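Local coordinates for ferrichrome ABC transporter substrate-binding protein (PDB 5FLY) that probably binds ferrichrome-type iron siderophores as the solute-binding component of an ABC transporter of Staphylococcus pseudintermedius, at residues 91-94 with 95-98; 115-118 with 119-122. All coordinates share one frame; numbering follows the deposited sequence.

How the contacts relate
Both contacts belong to the lobe built on the parallel sheet that includes strands 84-88 and 103-106, and they follow each other along the chain. Contact 1 is the start of helix 94-100, which forms the beta-alpha-beta crossover from strand 84-88 to the edge strand 103-106. Contact 2 comes after that strand, within helix 113-124, which leads on to the long helix 127-152 expected to join the two lobes. The centres of contact 1 and contact 2 lie about 22 Å apart, without touching. Contact 1 is peripheral; contact 2 lies deeper and nearer the bound polyether (about 6 Å from the side chain of Gln116, against about 11 Å from that of Asp91), so it is probably the one next to the ligand cleft.

Contact 1. Residues 91-94 with 95-98; sequences DKNT and DKLK
Asn93 O accepts the N-H of Leu97 at 3.0 Å and is also covered by Leu97 CG at 3.4 Å. One residue on, Lys98 N reaches Thr94 O at 3.1 Å, while the aliphatic start of the Lys98 chain lies against the same oxygen. These two bonds open helix 94-100; Asn93 holds the N-cap position, though its side chain makes no capping bond. A type I turn from Asp91 to Thr94 leads into the helix. Within it, Asp91 forms an Asx turn: OD1 takes the N-H of Asn93 at 2.9 Å, from above the carboxylate plane. With CG anti to the backbone N (chi1 -166°), the Asp91 carboxylate can give OD1 to Asn93 N and OD2 to Leu97 CD1, the latter at 3.6 Å, the two side chains crossing at about a right angle. OD2 also has a hydrogen bond with Thr87. Lys92 NZ and Lys96 NZ stand 6.0 Å apart, and a water accepts weakly from both. A cadmium ion sits about 2 Å from the nearest side-chain atom of Asp95. Buried Leu97 packs on Val77 of helix 74-79 and Thr103 of strand 103-106, while Asn93 and Lys96 meet Val74 and Thr94 meets Ala105, so the helix start is seated between helix 74-79 and the edge strand of the parallel sheet.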
loop_
_atom_site.group_PDB
_atom_site.type_symbol
_atom_site.label_atom_id
_atom_site.label_comp_id
_atom_site.label_asym_id
_atom_site.label_seq_id
_atom_site.Cartn_x
_atom_site.Cartn_y
_atom_site.Cartn_z
ATOM N N ASP A 91 -14.570 -0.352 -8.867
ATOM C CA ASP A 91 -14.774 -1.418 -9.837
ATOM C C ASP A 91 -16.060 -1.181 -10.614
ATOM O O ASP A 91 -17.127 -1.119 -10.036
ATOM C CB ASP A 91 -14.805 -2.771 -9.121
ATOM C CG ASP A 91 -14.665 -3.953 -10.069
ATOM O OD1 ASP A 91 -15.063 -3.843 -11.258
ATOM O OD2 ASP A 91 -14.148 -5.002 -9.605
ATOM N N LYS A 92 -15.948 -1.020 -11.931
ATOM C CA LYS A 92 -17.122 -0.759 -12.753
ATOM C C LYS A 92 -18.143 -1.902 -12.690
ATOM O O LYS A 92 -19.325 -1.691 -12.944
ATOM C CB LYS A 92 -16.707 -0.501 -14.211
ATOM C CG LYS A 92 -16.156 -1.705 -14.970
ATOM C CD LYS A 92 -15.998 -1.371 -16.460
ATOM C CE LYS A 92 -15.304 -2.491 -17.240
ATOM N NZ LYS A 92 -16.195 -3.641 -17.601
ATOM N N ASN A 93 -17.684 -3.099 -12.326
ATOM C CA ASN A 93 -18.514 -4.306 -12.380
ATOM C C ASN A 93 -19.110 -4.751 -11.040
ATOM O O ASN A 93 -19.550 -5.891 -10.908
ATOM C CB ASN A 93 -17.690 -5.457 -12.959
ATOM C CG ASN A 93 -17.475 -5.324 -14.449
ATOM O OD1 ASN A 93 -18.414 -5.061 -15.193
ATOM N ND2 ASN A 93 -16.240 -5.515 -14.892
ATOM N N THR A 94 -19.123 -3.863 -10.051
ATOM C CA THR A 94 -19.613 -4.230 -8.727
ATOM C C THR A 94 -21.023 -4.821 -8.742
ATOM O O THR A 94 -21.305 -5.752 -8.000
ATOM C CB THR A 94 -19.594 -3.027 -7.749
ATOM O OG1 THR A 94 -20.174 -1.869 -8.373
ATOM C CG2 THR A 94 -18.191 -2.711 -7.350
ATOM N N ASP A 95 -21.916 -4.304 -9.581
ATOM C CA ASP A 95 -23.287 -4.809 -9.581
ATOM C C ASP A 95 -23.314 -6.243 -10.130
ATOM O O ASP A 95 -24.073 -7.065 -9.642
ATOM C CB ASP A 95 -24.235 -3.900 -10.389
ATOM C CG ASP A 95 -25.731 -4.129 -10.036
ATOM O OD1 ASP A 95 -26.182 -3.675 -8.966
ATOM O OD2 ASP A 95 -26.476 -4.756 -10.818
ATOM N N LYS A 96 -22.464 -6.532 -11.118
ATOM C CA LYS A 96 -22.384 -7.876 -11.699
ATOM C C LYS A 96 -21.816 -8.856 -10.665
ATOM O O LYS A 96 -22.320 -9.967 -10.496
ATOM C CB LYS A 96 -21.520 -7.878 -12.967
ATOM C CG LYS A 96 -22.168 -7.209 -14.200
ATOM C CD LYS A 96 -21.188 -7.107 -15.375
ATOM C CE LYS A 96 -20.825 -8.483 -15.953
ATOM N NZ LYS A 96 -19.727 -8.426 -16.991
ATOM N N LEU A 97 -20.781 -8.425 -9.960
ATOM C CA LEU A 97 -20.135 -9.266 -8.949
ATOM C C LEU A 97 -21.096 -9.651 -7.816
ATOM O O LEU A 97 -21.131 -10.807 -7.379
ATOM C CB LEU A 97 -18.903 -8.554 -8.389
ATOM C CG LEU A 97 -17.769 -8.288 -9.383
ATOM C CD1 LEU A 97 -16.738 -7.362 -8.805
ATOM C CD2 LEU A 97 -17.102 -9.582 -9.789
ATOM N N LYS A 98 -21.901 -8.695 -7.360
ATOM C CA LYS A 98 -22.890 -8.952 -6.321
ATOM C C LYS A 98 -23.869 -10.073 -6.705
ATOM O O LYS A 98 -24.399 -10.751 -5.837
ATOM C CB LYS A 98 -23.658 -7.661 -6.000
ATOM C CG LYS A 98 -22.868 -6.675 -5.167
ATOM C CD LYS A 98 -23.420 -5.267 -5.296
ATOM C CE LYS A 98 -24.559 -5.018 -4.344
ATOM N NZ LYS A 98 -25.215 -3.707 -4.654
HETATM O O HOH W 1 -16.810 -6.843 -17.279
HETATM O O HOH W 2 -21.193 -1.737 -11.386
#

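Contact 2. Residues 115-118 with 119-122; sequences EQQE and AMGD
Gln117 and Met120 make the close-packed side of this helical turn. Gln117 OE1 meets Met120 CG at 3.7 Å, the side chains crossing at about a right angle, because the Gln117 chain bends back at chi2 (59°). Met120 in turn folds over the carbonyl of Gln116, bringing CG within 3.4 Å of Gln116 O, and Ala119 CB packs on the same oxygen at 3.3 Å. Four successive i to i+4 backbone bonds hold the turn, among them Gly121 N to Gln117 O at 2.9 Å. The Gln117 amide is tied further by NE2 to Gly38 O, and that of Gln116 to Asn260 OD1, beside the pocket residues Thr34 and Tyr108. Glu118 runs its extended chain to helix 127-152, where OE2 is salt-bridged to Lys134. The solvent side belongs to Asp122: Glu118 O sits over the face of its carboxylate, nearest Asp122 CG at 3.2 Å, and accepts from the Asp122 backbone N at 3.0 Å. The buried amides of Gln116 and Gln117 are thus satisfied by partners from separate parts of the fold, whereas exposed Asp122 probably has its charge eased by solvent.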
loop_
_atom_site.group_PDB
_atom_site.type_symbol
_atom_site.label_atom_id
_atom_site.label_comp_id
_atom_site.label_asym_id
_atom_site.label_seq_id
_atom_site.Cartn_x
_atom_site.Cartn_y
_atom_site.Cartn_z
ATOM N N GLU A 115 -5.793 -0.563 10.390
ATOM C CA GLU A 115 -7.244 -0.805 10.341
ATOM C C GLU A 115 -7.600 -1.746 9.190
ATOM O O GLU A 115 -8.499 -2.563 9.283
ATOM C CB GLU A 115 -7.997 0.523 10.171
ATOM C CG GLU A 115 -7.798 1.498 11.332
ATOM C CD GLU A 115 -8.405 2.874 11.068
ATOM O OE1 GLU A 115 -8.628 3.239 9.887
ATOM O OE2 GLU A 115 -8.666 3.595 12.060
ATOM N N GLN A 116 -6.891 -1.600 8.083
ATOM C CA GLN A 116 -7.123 -2.449 6.923
ATOM C C GLN A 116 -6.855 -3.927 7.255
ATOM O O GLN A 116 -7.646 -4.802 6.935
ATOM C CB GLN A 116 -6.238 -1.970 5.769
ATOM C CG GLN A 116 -6.329 -2.759 4.475
ATOM C CD GLN A 116 -5.386 -2.199 3.446
ATOM O OE1 GLN A 116 -5.650 -1.144 2.870
ATOM N NE2 GLN A 116 -4.247 -2.860 3.251
ATOM N N GLN A 117 -5.748 -4.200 7.931
ATOM C CA GLN A 117 -5.396 -5.578 8.224
ATOM C C GLN A 117 -6.350 -6.108 9.294
ATOM O O GLN A 117 -6.737 -7.280 9.284
ATOM C CB GLN A 117 -3.935 -5.680 8.653
ATOM C CG GLN A 117 -3.450 -7.114 8.884
ATOM C CD GLN A 117 -3.561 -8.033 7.665
ATOM O OE1 GLN A 117 -3.871 -7.594 6.566
ATOM N NE2 GLN A 117 -3.309 -9.321 7.874
ATOM N N GLU A 118 -6.777 -5.226 10.188
ATOM C CA GLU A 118 -7.799 -5.612 11.164
ATOM C C GLU A 118 -9.104 -6.009 10.477
ATOM O O GLU A 118 -9.770 -6.952 10.903
ATOM C CB GLU A 118 -8.034 -4.486 12.162
ATOM C CG GLU A 118 -6.813 -4.275 13.046
ATOM C CD GLU A 118 -6.899 -3.070 13.967
ATOM O OE1 GLU A 118 -7.612 -2.095 13.635
ATOM O OE2 GLU A 118 -6.239 -3.115 15.030
ATOM N N ALA A 119 -9.464 -5.309 9.408
ATOM C CA ALA A 119 -10.628 -5.694 8.615
ATOM C C ALA A 119 -10.440 -7.079 7.978
ATOM O O ALA A 119 -11.375 -7.872 7.928
ATOM C CB ALA A 119 -10.905 -4.669 7.540
ATOM N N MET A 120 -9.233 -7.376 7.494
ATOM C CA MET A 120 -8.964 -8.687 6.924
ATOM C C MET A 120 -9.123 -9.755 7.988
ATOM O O MET A 120 -9.719 -10.794 7.728
ATOM C CB MET A 120 -7.560 -8.755 6.305
ATOM C CG MET A 120 -7.318 -7.696 5.216
ATOM S SD MET A 120 -8.438 -7.724 3.819
ATOM C CE MET A 120 -9.585 -6.413 4.297
ATOM N N GLY A 121 -8.633 -9.482 9.192
ATOM C CA GLY A 121 -8.864 -10.373 10.321
ATOM C C GLY A 121 -10.339 -10.610 10.617
ATOM O O GLY A 121 -10.766 -11.730 10.941
ATOM N N ASP A 122 -11.134 -9.549 10.524
ATOM C CA ASP A 122 -12.564 -9.664 10.780
ATOM C C ASP A 122 -13.245 -10.554 9.740
ATOM O O ASP A 122 -14.098 -11.372 10.080
ATOM C CB ASP A 122 -13.221 -8.275 10.804
ATOM C CG ASP A 122 -12.785 -7.435 11.999
ATOM O OD1 ASP A 122 -12.347 -8.025 13.020
ATOM O OD2 ASP A 122 -12.899 -6.181 11.932
#